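Local coordinates for protein hydrolase (Rhizobium meliloti, PDB 5HOE) that is a carbohydrate acetylesterase of the SGNH (GDSL-like) hydrolase family, probably cleaving acetyl esters from sugar substrates, and assembles as an octamer, at residues A[53-58]-A[221-226]; A[101-106]-A[146-151]; A[91-96]-A[137-142]; A[70-75]-A[114-119]. All blocks are in the same frame, centred on the assembly; numbering follows the deposited sequence.

Interaction 1 of 4, residues A[53-58]-A[221-226]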
loop_
_atom_site.group_PDB
_atom_site.type_symbol
_atom_site.label_atom_id
_atom_site.label_comp_id
_atom_site.label_asym_id
_atom_site.label_seq_id
_atom_site.Cartn_x
_atom_site.Cartn_y
_atom_site.Cartn_z
ATOM N N ALA A 53 31.901 14.906 -23.915
ATOM C CA ALA A 53 33.128 14.652 -23.157
ATOM C C ALA A 53 34.373 14.966 -23.981
ATOM O O ALA A 53 35.359 15.507 -23.457
ATOM C CB ALA A 53 33.154 13.201 -22.682
ATOM N N ALA A 54 34.357 14.624 -25.272
ATOM C CA ALA A 54 35.503 14.909 -26.124
ATOM C C ALA A 54 35.758 16.412 -26.219
ATOM O O ALA A 54 36.906 16.866 -26.131
ATOM C CB ALA A 54 35.265 14.319 -27.513
ATOM N N ARG A 55 34.699 17.203 -26.399
ATOM C CA ARG A 55 34.867 18.653 -26.490
ATOM C C ARG A 55 35.303 19.247 -25.152
ATOM O O ARG A 55 36.126 20.170 -25.111
ATOM C CB ARG A 55 33.552 19.284 -26.966
ATOM C CG ARG A 55 33.576 20.794 -27.155
ATOM C CD ARG A 55 34.146 21.197 -28.522
ATOM N NE ARG A 55 33.268 22.157 -29.197
ATOM C CZ ARG A 55 33.007 22.163 -30.500
ATOM N NH1 ARG A 55 33.540 21.255 -31.302
ATOM N NH2 ARG A 55 32.196 23.080 -31.002
ATOM N N LEU A 56 34.780 18.716 -24.043
ATOM C CA LEU A 56 35.102 19.263 -22.725
ATOM C C LEU A 56 36.555 19.006 -22.325
ATOM O O LEU A 56 37.184 19.867 -21.702
ATOM C CB LEU A 56 34.140 18.698 -21.678
ATOM C CG LEU A 56 32.717 19.252 -21.728
ATOM C CD1 LEU A 56 31.822 18.488 -20.766
ATOM C CD2 LEU A 56 32.708 20.742 -21.378
ATOM N N GLY A 57 37.100 17.834 -22.652
ATOM C CA GLY A 57 38.483 17.514 -22.329
ATOM C C GLY A 57 38.610 16.715 -21.041
ATOM O O GLY A 57 37.637 16.429 -20.340
ATOM N N ASP A 58 39.849 16.343 -20.722
ATOM C CA ASP A 58 40.068 15.450 -19.586
ATOM C C ASP A 58 40.029 16.159 -18.233
ATOM O O ASP A 58 40.298 15.521 -17.208
ATOM C CB ASP A 58 41.356 14.643 -19.760
ATOM C CG ASP A 58 42.573 15.514 -19.886
ATOM O OD1 ASP A 58 42.631 16.555 -19.197
ATOM O OD2 ASP A 58 43.472 15.159 -20.676
ATOM N N ALA A 221 27.262 21.137 -28.657
ATOM C CA ALA A 221 26.550 22.326 -28.201
ATOM C C ALA A 221 26.330 22.297 -26.696
ATOM O O ALA A 221 26.385 23.348 -26.035
ATOM C CB ALA A 221 25.234 22.477 -28.952
ATOM N N ILE A 222 26.087 21.110 -26.130
ATOM C CA ILE A 222 25.931 21.022 -24.685
ATOM C C ILE A 222 27.258 21.289 -23.985
ATOM O O ILE A 222 27.295 21.946 -22.939
ATOM C CB ILE A 222 25.298 19.673 -24.288
ATOM C CG1 ILE A 222 23.862 19.577 -24.849
ATOM C CG2 ILE A 222 25.295 19.515 -22.784
ATOM C CD1 ILE A 222 23.132 18.281 -24.583
ATOM N N ALA A 223 28.364 20.814 -24.561
ATOM C CA ALA A 223 29.682 21.097 -24.003
ATOM C C ALA A 223 29.938 22.597 -23.940
ATOM O O ALA A 223 30.505 23.094 -22.964
ATOM C CB ALA A 223 30.758 20.439 -24.866
ATOM N N ASP A 224 29.540 23.338 -24.978
ATOM C CA ASP A 224 29.733 24.787 -24.927
ATOM C C ASP A 224 28.995 25.385 -23.743
ATOM O O ASP A 224 29.525 26.248 -23.024
ATOM C CB ASP A 224 29.227 25.436 -26.217
ATOM C CG ASP A 224 30.034 25.043 -27.423
ATOM O OD1 ASP A 224 31.143 24.508 -27.239
ATOM O OD2 ASP A 224 29.554 25.271 -28.556
ATOM N N LYS A 225 27.759 24.937 -23.534
ATOM C CA LYS A 225 26.968 25.382 -22.398
ATOM C C LYS A 225 27.655 25.039 -21.081
ATOM O O LYS A 225 27.706 25.871 -20.165
ATOM C CB LYS A 225 25.600 24.714 -22.477
ATOM C CG LYS A 225 24.601 25.275 -21.534
ATOM C CD LYS A 225 23.968 26.525 -22.075
ATOM C CE LYS A 225 23.112 27.127 -20.997
ATOM N NZ LYS A 225 22.506 28.381 -21.446
ATOM N N VAL A 226 28.192 23.816 -20.971
ATOM C CA VAL A 226 28.842 23.378 -19.737
ATOM C C VAL A 226 30.101 24.191 -19.475
ATOM O O VAL A 226 30.343 24.641 -18.351
ATOM C CB VAL A 226 29.161 21.876 -19.805
ATOM C CG1 VAL A 226 29.957 21.424 -18.580
ATOM C CG2 VAL A 226 27.867 21.055 -19.899
#

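Interaction 2 of 4, residues A[101-106]-A[146-151]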
loop_
_atom_site.group_PDB
_atom_site.type_symbol
_atom_site.label_atom_id
_atom_site.label_comp_id
_atom_site.label_asym_id
_atom_site.label_seq_id
_atom_site.Cartn_x
_atom_site.Cartn_y
_atom_site.Cartn_z
ATOM N N VAL A 101 24.463 18.300 -13.049
ATOM C CA VAL A 101 23.572 17.253 -13.521
ATOM C C VAL A 101 22.854 17.805 -14.738
ATOM O O VAL A 101 22.245 18.875 -14.661
ATOM C CB VAL A 101 22.567 16.826 -12.441
ATOM C CG1 VAL A 101 21.656 15.741 -12.955
ATOM C CG2 VAL A 101 23.300 16.337 -11.202
ATOM N N ILE A 102 22.983 17.104 -15.869
ATOM C CA ILE A 102 22.276 17.431 -17.105
ATOM C C ILE A 102 21.097 16.475 -17.219
ATOM O O ILE A 102 21.282 15.254 -17.156
ATOM C CB ILE A 102 23.196 17.291 -18.334
ATOM C CG1 ILE A 102 24.464 18.133 -18.142
ATOM C CG2 ILE A 102 22.456 17.721 -19.606
ATOM C CD1 ILE A 102 25.505 17.971 -19.224
ATOM N N ILE A 103 19.889 17.019 -17.378
ATOM C CA ILE A 103 18.663 16.230 -17.427
ATOM C C ILE A 103 17.991 16.473 -18.765
ATOM O O ILE A 103 17.538 17.591 -19.035
ATOM C CB ILE A 103 17.689 16.596 -16.299
ATOM C CG1 ILE A 103 18.401 16.617 -14.940
ATOM C CG2 ILE A 103 16.552 15.591 -16.289
ATOM C CD1 ILE A 103 17.510 17.040 -13.773
ATOM N N MET A 104 17.897 15.428 -19.593
ATOM C CA MET A 104 17.163 15.507 -20.853
ATOM C C MET A 104 16.093 14.412 -20.819
ATOM O O MET A 104 16.376 13.247 -21.112
ATOM C CB MET A 104 18.062 15.386 -22.087
ATOM C CG MET A 104 17.260 15.655 -23.384
ATOM S SD MET A 104 18.195 15.890 -24.925
ATOM C CE MET A 104 19.082 14.368 -24.845
ATOM N N LEU A 105 14.873 14.788 -20.436
ATOM C CA LEU A 105 13.751 13.859 -20.330
ATOM C C LEU A 105 12.485 14.611 -20.697
ATOM O O LEU A 105 12.452 15.846 -20.687
ATOM C CB LEU A 105 13.614 13.343 -18.889
ATOM C CG LEU A 105 14.637 12.331 -18.412
ATOM C CD1 LEU A 105 14.556 12.061 -16.899
ATOM C CD2 LEU A 105 14.495 11.062 -19.219
ATOM N N GLY A 106 11.417 13.849 -20.943
ATOM C CA GLY A 106 10.104 14.400 -21.187
ATOM C C GLY A 106 9.430 13.802 -22.407
ATOM O O GLY A 106 8.192 13.736 -22.487
ATOM N N PRO A 146 24.962 19.921 -6.695
ATOM C CA PRO A 146 25.401 20.279 -8.047
ATOM C C PRO A 146 24.545 21.384 -8.634
ATOM O O PRO A 146 23.422 21.634 -8.195
ATOM C CB PRO A 146 25.157 18.988 -8.847
ATOM C CG PRO A 146 24.779 17.945 -7.884
ATOM C CD PRO A 146 24.293 18.610 -6.664
ATOM N N LYS A 147 25.079 22.016 -9.679
ATOM C CA LYS A 147 24.255 22.817 -10.572
ATOM C C LYS A 147 23.414 21.896 -11.464
ATOM O O LYS A 147 23.650 20.678 -11.554
ATOM C CB LYS A 147 25.138 23.732 -11.426
ATOM C CG LYS A 147 25.870 24.802 -10.612
ATOM C CD LYS A 147 26.795 25.636 -11.474
ATOM C CE LYS A 147 27.262 26.897 -10.732
ATOM N NZ LYS A 147 27.880 26.562 -9.422
ATOM N N VAL A 148 22.424 22.485 -12.141
ATOM C CA VAL A 148 21.478 21.738 -12.966
ATOM C C VAL A 148 21.402 22.391 -14.342
ATOM O O VAL A 148 21.241 23.614 -14.452
ATOM C CB VAL A 148 20.067 21.678 -12.341
ATOM C CG1 VAL A 148 19.110 20.904 -13.246
ATOM C CG2 VAL A 148 20.122 21.019 -10.981
ATOM N N LEU A 149 21.487 21.573 -15.393
ATOM C CA LEU A 149 21.184 22.018 -16.748
ATOM C C LEU A 149 19.973 21.228 -17.230
ATOM O O LEU A 149 20.064 20.016 -17.443
ATOM C CB LEU A 149 22.379 21.827 -17.671
ATOM C CG LEU A 149 22.136 22.142 -19.149
ATOM C CD1 LEU A 149 21.717 23.604 -19.381
ATOM C CD2 LEU A 149 23.374 21.789 -19.963
ATOM N N VAL A 150 18.840 21.920 -17.383
ATOM C CA VAL A 150 17.627 21.336 -17.950
ATOM C C VAL A 150 17.742 21.398 -19.469
ATOM O O VAL A 150 17.997 22.468 -20.034
ATOM C CB VAL A 150 16.386 22.113 -17.471
ATOM C CG1 VAL A 150 15.125 21.626 -18.177
ATOM C CG2 VAL A 150 16.235 21.994 -15.950
ATOM N N VAL A 151 17.538 20.273 -20.143
ATOM C CA VAL A 151 17.588 20.211 -21.602
ATOM C C VAL A 151 16.221 19.810 -22.111
ATOM O O VAL A 151 15.739 18.707 -21.816
ATOM C CB VAL A 151 18.657 19.224 -22.100
ATOM C CG1 VAL A 151 18.720 19.177 -23.631
ATOM C CG2 VAL A 151 20.013 19.612 -21.526
#

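Interaction 3 of 4, residues A[91-96]-A[137-142]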
loop_
_atom_site.group_PDB
_atom_site.type_symbol
_atom_site.label_atom_id
_atom_site.label_comp_id
_atom_site.label_asym_id
_atom_site.label_seq_id
_atom_site.Cartn_x
_atom_site.Cartn_y
_atom_site.Cartn_z
ATOM N N ALA A 91 20.901 7.670 -7.670
ATOM C CA ALA A 91 22.019 7.897 -8.578
ATOM C C ALA A 91 22.860 9.080 -8.129
ATOM O O ALA A 91 24.096 9.039 -8.206
ATOM C CB ALA A 91 21.499 8.132 -9.994
ATOM N N LEU A 92 22.211 10.146 -7.662
ATOM C CA LEU A 92 22.963 11.298 -7.178
ATOM C C LEU A 92 23.897 10.901 -6.048
ATOM O O LEU A 92 25.087 11.247 -6.053
ATOM C CB LEU A 92 22.001 12.394 -6.720
ATOM C CG LEU A 92 21.165 13.050 -7.841
ATOM C CD1 LEU A 92 19.995 13.875 -7.299
ATOM C CD2 LEU A 92 22.032 13.899 -8.770
ATOM N N ALA A 93 23.373 10.156 -5.071
ATOM C CA ALA A 93 24.158 9.799 -3.895
ATOM C C ALA A 93 25.289 8.860 -4.269
ATOM O O ALA A 93 26.352 8.885 -3.638
ATOM C CB ALA A 93 23.247 9.188 -2.825
ATOM N N SER A 94 25.082 8.050 -5.303
ATOM C CA SER A 94 26.102 7.133 -5.784
ATOM C C SER A 94 27.235 7.846 -6.507
ATOM O O SER A 94 28.326 7.278 -6.634
ATOM C CB SER A 94 25.492 6.128 -6.755
ATOM O OG SER A 94 24.474 5.351 -6.180
ATOM N N HIS A 95 26.994 9.041 -7.038
ATOM C CA HIS A 95 27.971 9.693 -7.905
ATOM C C HIS A 95 28.548 10.983 -7.354
ATOM O O HIS A 95 29.392 11.577 -8.021
ATOM C CB HIS A 95 27.384 9.886 -9.307
ATOM C CG HIS A 95 27.089 8.589 -9.981
ATOM N ND1 HIS A 95 28.055 7.629 -10.194
ATOM C CD2 HIS A 95 25.928 8.061 -10.428
ATOM C CE1 HIS A 95 27.500 6.572 -10.761
ATOM N NE2 HIS A 95 26.209 6.811 -10.911
ATOM N N LEU A 96 28.199 11.384 -6.133
ATOM C CA LEU A 96 28.841 12.555 -5.529
ATOM C C LEU A 96 30.332 12.263 -5.379
ATOM O O LEU A 96 30.725 11.117 -5.180
ATOM C CB LEU A 96 28.211 12.902 -4.186
ATOM C CG LEU A 96 26.795 13.491 -4.188
ATOM C CD1 LEU A 96 26.386 13.885 -2.779
ATOM C CD2 LEU A 96 26.659 14.700 -5.106
ATOM N N GLY A 137 25.143 16.537 0.513
ATOM C CA GLY A 137 25.503 15.592 1.551
ATOM C C GLY A 137 25.531 14.163 1.060
ATOM O O GLY A 137 26.398 13.385 1.464
ATOM N N GLY A 138 24.599 13.800 0.186
ATOM C CA GLY A 138 24.456 12.394 -0.170
ATOM C C GLY A 138 24.287 11.557 1.078
ATOM O O GLY A 138 23.501 11.892 1.971
ATOM N N VAL A 139 25.034 10.458 1.144
ATOM C CA VAL A 139 25.134 9.623 2.337
ATOM C C VAL A 139 26.475 9.960 2.986
ATOM O O VAL A 139 27.517 9.470 2.554
ATOM C CB VAL A 139 25.063 8.131 1.992
ATOM C CG1 VAL A 139 25.150 7.287 3.271
ATOM C CG2 VAL A 139 23.814 7.773 1.222
ATOM N N GLY A 140 26.455 10.816 4.009
ATOM C CA GLY A 140 27.619 11.034 4.861
ATOM C C GLY A 140 28.786 11.798 4.255
ATOM O O GLY A 140 29.941 11.513 4.601
ATOM N N THR A 141 28.529 12.771 3.383
ATOM C CA THR A 141 29.590 13.579 2.797
ATOM C C THR A 141 29.366 15.062 3.066
ATOM O O THR A 141 28.258 15.484 3.417
ATOM C CB THR A 141 29.693 13.390 1.275
ATOM O OG1 THR A 141 28.790 14.293 0.611
ATOM C CG2 THR A 141 29.393 11.951 0.866
ATOM N N PRO A 142 30.400 15.883 2.905
ATOM C CA PRO A 142 30.234 17.339 2.992
ATOM C C PRO A 142 30.017 18.010 1.646
ATOM O O PRO A 142 30.103 19.235 1.575
ATOM C CB PRO A 142 31.593 17.760 3.556
ATOM C CG PRO A 142 32.547 16.837 2.838
ATOM C CD PRO A 142 31.812 15.521 2.674
HETATM O O HOH W 1 27.043 10.183 -1.255
#

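Interaction 4 of 4, residues A[70-75]-A[114-119]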
loop_
_atom_site.group_PDB
_atom_site.type_symbol
_atom_site.label_atom_id
_atom_site.label_comp_id
_atom_site.label_asym_id
_atom_site.label_seq_id
_atom_site.Cartn_x
_atom_site.Cartn_y
_atom_site.Cartn_z
ATOM N N ARG A 70 12.520 5.887 -20.305
ATOM C CA ARG A 70 12.407 6.589 -19.023
ATOM C C ARG A 70 11.563 7.849 -19.131
ATOM O O ARG A 70 11.687 8.633 -20.086
ATOM C CB ARG A 70 13.800 6.960 -18.494
ATOM C CG ARG A 70 13.787 7.766 -17.191
ATOM C CD ARG A 70 15.182 8.045 -16.724
ATOM N NE ARG A 70 15.702 6.989 -15.882
ATOM C CZ ARG A 70 16.990 6.671 -15.763
ATOM N NH1 ARG A 70 17.942 7.245 -16.496
ATOM N NH2 ARG A 70 17.332 5.748 -14.896
ATOM N N THR A 71 10.703 8.042 -18.127
ATOM C CA THR A 71 9.862 9.229 -17.969
ATOM C C THR A 71 10.441 10.159 -16.889
ATOM O O THR A 71 11.291 9.770 -16.085
ATOM C CB THR A 71 8.463 8.824 -17.522
ATOM O OG1 THR A 71 8.508 8.330 -16.166
ATOM C CG2 THR A 71 7.852 7.786 -18.455
ATOM N N THR A 72 9.898 11.376 -16.799
ATOM C CA THR A 72 10.310 12.253 -15.697
ATOM C C THR A 72 9.890 11.671 -14.332
ATOM O O THR A 72 10.720 11.489 -13.421
ATOM C CB THR A 72 9.743 13.680 -15.855
ATOM O OG1 THR A 72 8.314 13.677 -15.757
ATOM C CG2 THR A 72 10.190 14.348 -17.146
ATOM N N SER A 73 8.589 11.368 -14.176
ATOM C CA SER A 73 8.031 11.070 -12.862
ATOM C C SER A 73 6.812 10.175 -12.941
ATOM O O SER A 73 5.951 10.225 -12.046
ATOM C CB SER A 73 7.643 12.355 -12.141
ATOM O OG SER A 73 6.724 13.127 -12.903
ATOM N N LEU A 74 6.717 9.355 -13.979
ATOM C CA LEU A 74 5.553 8.507 -14.201
ATOM C C LEU A 74 5.926 7.037 -14.084
ATOM O O LEU A 74 6.957 6.607 -14.605
ATOM C CB LEU A 74 4.989 8.732 -15.602
ATOM C CG LEU A 74 4.334 10.073 -15.887
ATOM C CD1 LEU A 74 4.299 10.285 -17.386
ATOM C CD2 LEU A 74 2.917 10.058 -15.327
ATOM N N ASP A 75 5.049 6.253 -13.461
ATOM C CA ASP A 75 5.188 4.800 -13.482
ATOM C C ASP A 75 4.615 4.254 -14.793
ATOM O O ASP A 75 3.449 4.494 -15.112
ATOM C CB ASP A 75 4.448 4.165 -12.310
ATOM C CG ASP A 75 5.058 4.498 -10.962
ATOM O OD1 ASP A 75 6.270 4.779 -10.869
ATOM O OD2 ASP A 75 4.308 4.467 -9.969
ATOM N N PHE A 114 -0.169 7.785 -21.209
ATOM C CA PHE A 114 0.038 8.526 -19.963
ATOM C C PHE A 114 -0.920 9.713 -19.789
ATOM O O PHE A 114 -1.133 10.161 -18.656
ATOM C CB PHE A 114 1.468 9.064 -19.869
ATOM C CG PHE A 114 2.527 8.009 -19.605
ATOM C CD1 PHE A 114 2.417 7.128 -18.541
ATOM C CD2 PHE A 114 3.672 7.955 -20.402
ATOM C CE1 PHE A 114 3.411 6.200 -18.303
ATOM C CE2 PHE A 114 4.670 7.029 -20.170
ATOM C CZ PHE A 114 4.559 6.156 -19.128
ATOM N N HIS A 115 -1.479 10.252 -20.872
ATOM C CA HIS A 115 -2.490 11.318 -20.776
ATOM C C HIS A 115 -2.016 12.490 -19.918
ATOM O O HIS A 115 -2.754 13.027 -19.087
ATOM C CB HIS A 115 -3.821 10.756 -20.272
ATOM C CG HIS A 115 -4.349 9.648 -21.123
ATOM N ND1 HIS A 115 -4.999 9.878 -22.316
ATOM C CD2 HIS A 115 -4.272 8.304 -20.985
ATOM C CE1 HIS A 115 -5.325 8.719 -22.865
ATOM N NE2 HIS A 115 -4.901 7.751 -22.074
ATOM N N ARG A 116 -0.773 12.910 -20.134
ATOM C CA ARG A 116 -0.187 14.010 -19.375
ATOM C C ARG A 116 -0.255 15.287 -20.208
ATOM O O ARG A 116 -0.067 15.255 -21.425
ATOM C CB ARG A 116 1.276 13.691 -19.009
ATOM C CG ARG A 116 1.892 14.600 -17.978
ATOM C CD ARG A 116 3.161 13.983 -17.344
ATOM N NE ARG A 116 2.956 13.527 -15.961
ATOM C CZ ARG A 116 3.944 13.366 -15.080
ATOM N NH1 ARG A 116 5.199 13.615 -15.452
ATOM N NH2 ARG A 116 3.694 12.952 -13.838
ATOM N N THR A 117 -0.522 16.416 -19.546
ATOM C CA THR A 117 -0.468 17.711 -20.210
ATOM C C THR A 117 0.981 18.184 -20.274
ATOM O O THR A 117 1.812 17.760 -19.471
ATOM C CB THR A 117 -1.237 18.759 -19.403
ATOM O OG1 THR A 117 -0.577 18.961 -18.143
ATOM C CG2 THR A 117 -2.693 18.353 -19.168
ATOM N N PRO A 118 1.303 19.088 -21.198
ATOM C CA PRO A 118 2.668 19.656 -21.219
ATOM C C PRO A 118 3.115 20.246 -19.886
ATOM O O PRO A 118 4.264 20.026 -19.474
ATOM C CB PRO A 118 2.594 20.700 -22.344
ATOM C CG PRO A 118 1.549 20.140 -23.257
ATOM C CD PRO A 118 0.519 19.522 -22.367
ATOM N N TYR A 119 2.234 20.966 -19.185
ATOM C CA TYR A 119 2.630 21.526 -17.898
ATOM C C TYR A 119 2.985 20.433 -16.902
ATOM O O TYR A 119 3.976 20.556 -16.173
ATOM C CB TYR A 119 1.559 22.457 -17.321
ATOM C CG TYR A 119 2.109 23.195 -16.141
ATOM C CD1 TYR A 119 2.900 24.318 -16.316
ATOM C CD2 TYR A 119 1.910 22.726 -14.844
ATOM C CE1 TYR A 119 3.448 24.982 -15.236
ATOM C CE2 TYR A 119 2.471 23.382 -13.756
ATOM C CZ TYR A 119 3.228 24.506 -13.962
ATOM O OH TYR A 119 3.773 25.146 -12.873
HETATM O O HOH W 2 4.588 12.753 -10.635
#

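Interaction 1 of 4, residues A[53-58]-A[221-226]
R55 and L56, in the last turn of helix 48-56, close on A223 of helix 212-229. The methyl of A223 is the hub: R55 lays the aliphatic start of its chain against it (R55 CG to A223 CB 3.6 Å), and L56 CG meets the same A223 CB at 3.9 Å. The small residue lets the two backbones come near, L56 CA and A223 CA being 5.9 Å apart. One branch of L56, CD2, rests against the backbone carbonyl of A223 (L56 CD2 to A223 O 3.6 Å). The same branch touches V226 one turn further on (L56 CD2 to V226 CG1 4.0 Å), the two side chains crossing at about a right angle. At the outer margin R55 reaches across to D224 on helix 212-229, guanidinium and carboxylate planes 28° apart. With CG anti to the backbone N (chi1 -178°) and bends at chi2 and chi3, the guanidinium offers its edge to D224, whose OD1 lies in its plane. R55 NE to D224 OD1 is 3.7 Å, a long salt bridge; both residues are exposed, so solvent probably screens the pair. Inside this charged pair the contact is apolar. Further inward M52 of helix 48-56 packs on I222, A223 and V226, while I222 and V226 also reach strand 100-104: the two helices lie together on one face of the central sheet.

Interaction 2 of 4, residues A[101-106]-A[146-151]
V101 and I103 exchange four backbone hydrogen bonds with K147, L149 and V151, zipping strand 100-104 to strand 147-152; the two run parallel, the axes of segments 101-104 and 147-151 19° apart. V101 N donates to K147 O (2.9 Å) and V101 O accepts from L149 N (2.9 Å); two residues on, I103 N donates to L149 O (3.0 Å) and I103 O accepts from V151 N (2.9 Å). All four are fairly straight. V101 and I103 thus spend both N and O on this neighbour, whereas I102 turns its backbone polar groups to L20 and F22 of strand 17-23 on the other edge. On the second strand V148 bonds outward to E192. Two of the carbonyls take a further CA-H contact: V148 CA lies 3.4 Å from V101 O, and I102 CA equally far from L149 O. Apolar side chains cover the buried polar backbone. On one face I102 CG2 meets V151 CG2 at 3.6 Å. With CG anti to the backbone N (chi1 -173°), M104 crosses V151 obliquely and brings M104 SD to 3.6 Å from V151 CG1. On the opposite face V101 CG2 lies beside the P146 ring, the groups pointing the same way, and I103 CD1 reaches V148 CG1. The first face is covered by helices 48-56 and 212-229, the second by helix 118-133, which links the two strands in a beta-alpha-beta crossover. Such a parallel sheet between helical layers is the core of the three-layer alpha/beta/alpha fold of SGNH hydrolases.

Interaction 3 of 4, residues A[91-96]-A[137-142]
L96, the first residue beyond helix 84-95, points its CD1 branch into the backbone of the glycine-rich loop 137-142. L96 CD1 approaches the G137-G138 peptide, 3.5 Å from G138 N and close to G138 CA. With CG anti to its own carbonyl carbon (chi1 -71°), the leucine extends toward the loop, and T141 OG1 is a more distant neighbour, 4.2 Å from L96 CD1. One turn earlier A93 faces the loop with its methyl, A93 CB lying 4.3 Å from both G138 CA and V139 CG2. G138, with positive phi, brings its backbone against L96 CD1 and A93. A93 CA and G138 CA are 4.5 Å apart. This is the meeting of a helix end with the loop joining helix 118-133 to strand 147-152, at the periphery of the alpha/beta/alpha fold. The polar link across the contact is a water, which donates to A93 O (2.8 Å) and accepts from V139 N (3.1 Å). The loop holds its own shape: G137 O accepts from T141 N at 2.9 Å and from T141 OG1 at 2.7 Å, the hydroxyl standing well above the carbonyl plane. The T141 hydroxyl is also bonded to Y143 N. A second subunit closes over the same region, with its L67 packing on A93, its T39 on P142, and its W28 and R41 making weak hydrogen bonds to L96 O.

Interaction 4 of 4, residues A[70-75]-A[114-119]
R116 grips S73 end-on, two nitrogens donating to one hydroxyl oxygen: R116 NH1 to S73 OG is 3.0 Å and R116 NH2 to S73 OG 3.2 Å. CG anti to the backbone N (chi1 -167°) and a bend at chi3 bring the guanidinium there, S73 OG lying 2° out of its plane. T72 OG1 lies near that plane too, 3.1 Å from R116 NH1. The stronger partner is D109, in a salt bridge with NH1 and accepting from T72, so it probably balances the guanidinium charge and fixes its rotation. A water spans S73 O and, weakly, R116 NH2. L74 comes from the opposite direction and covers one guanidinium face, L74 CG 3.4 Å from R116 CZ. L74 CD1 also sits over a face of the F114 ring in a CH-pi contact, 3.8 Å from the centroid and 19° off the normal. D75 O lies at the ring edge (3.6 Å from F114 CE1), and T71 CG2 approaches obliquely. T71 OG1 bonds to L74 O on a lone pair (2.8 Å) and also to L82 O. The contact joins the loop between strand 60-66 and helix 84-95 to the lead-in of helix 118-133, with helix 171-189 packing against P118.

Interaction 2 is the most central, its centre about 7 Å from that of the chain. Interaction 1 packs on one face of its sheet: I222 CG2 and V226 CG2 each lie 3.9 Å from I102 CD1. Interaction 3 touches the other face through L92, whose CD2 is 3.7 Å from V101 CG2. Interaction 4 meets the loop after strand 100-104, with R70 O 3.8 Å from L105 CD2. Interactions 1 and 4 do not touch: their centres are about 29 Å apart, on opposite sides of the chain's centre. A probable Ser-His-Asp triad is formed by S25, H209 and D206; L105, beyond the strand end, packs on D24, the neighbour of S25.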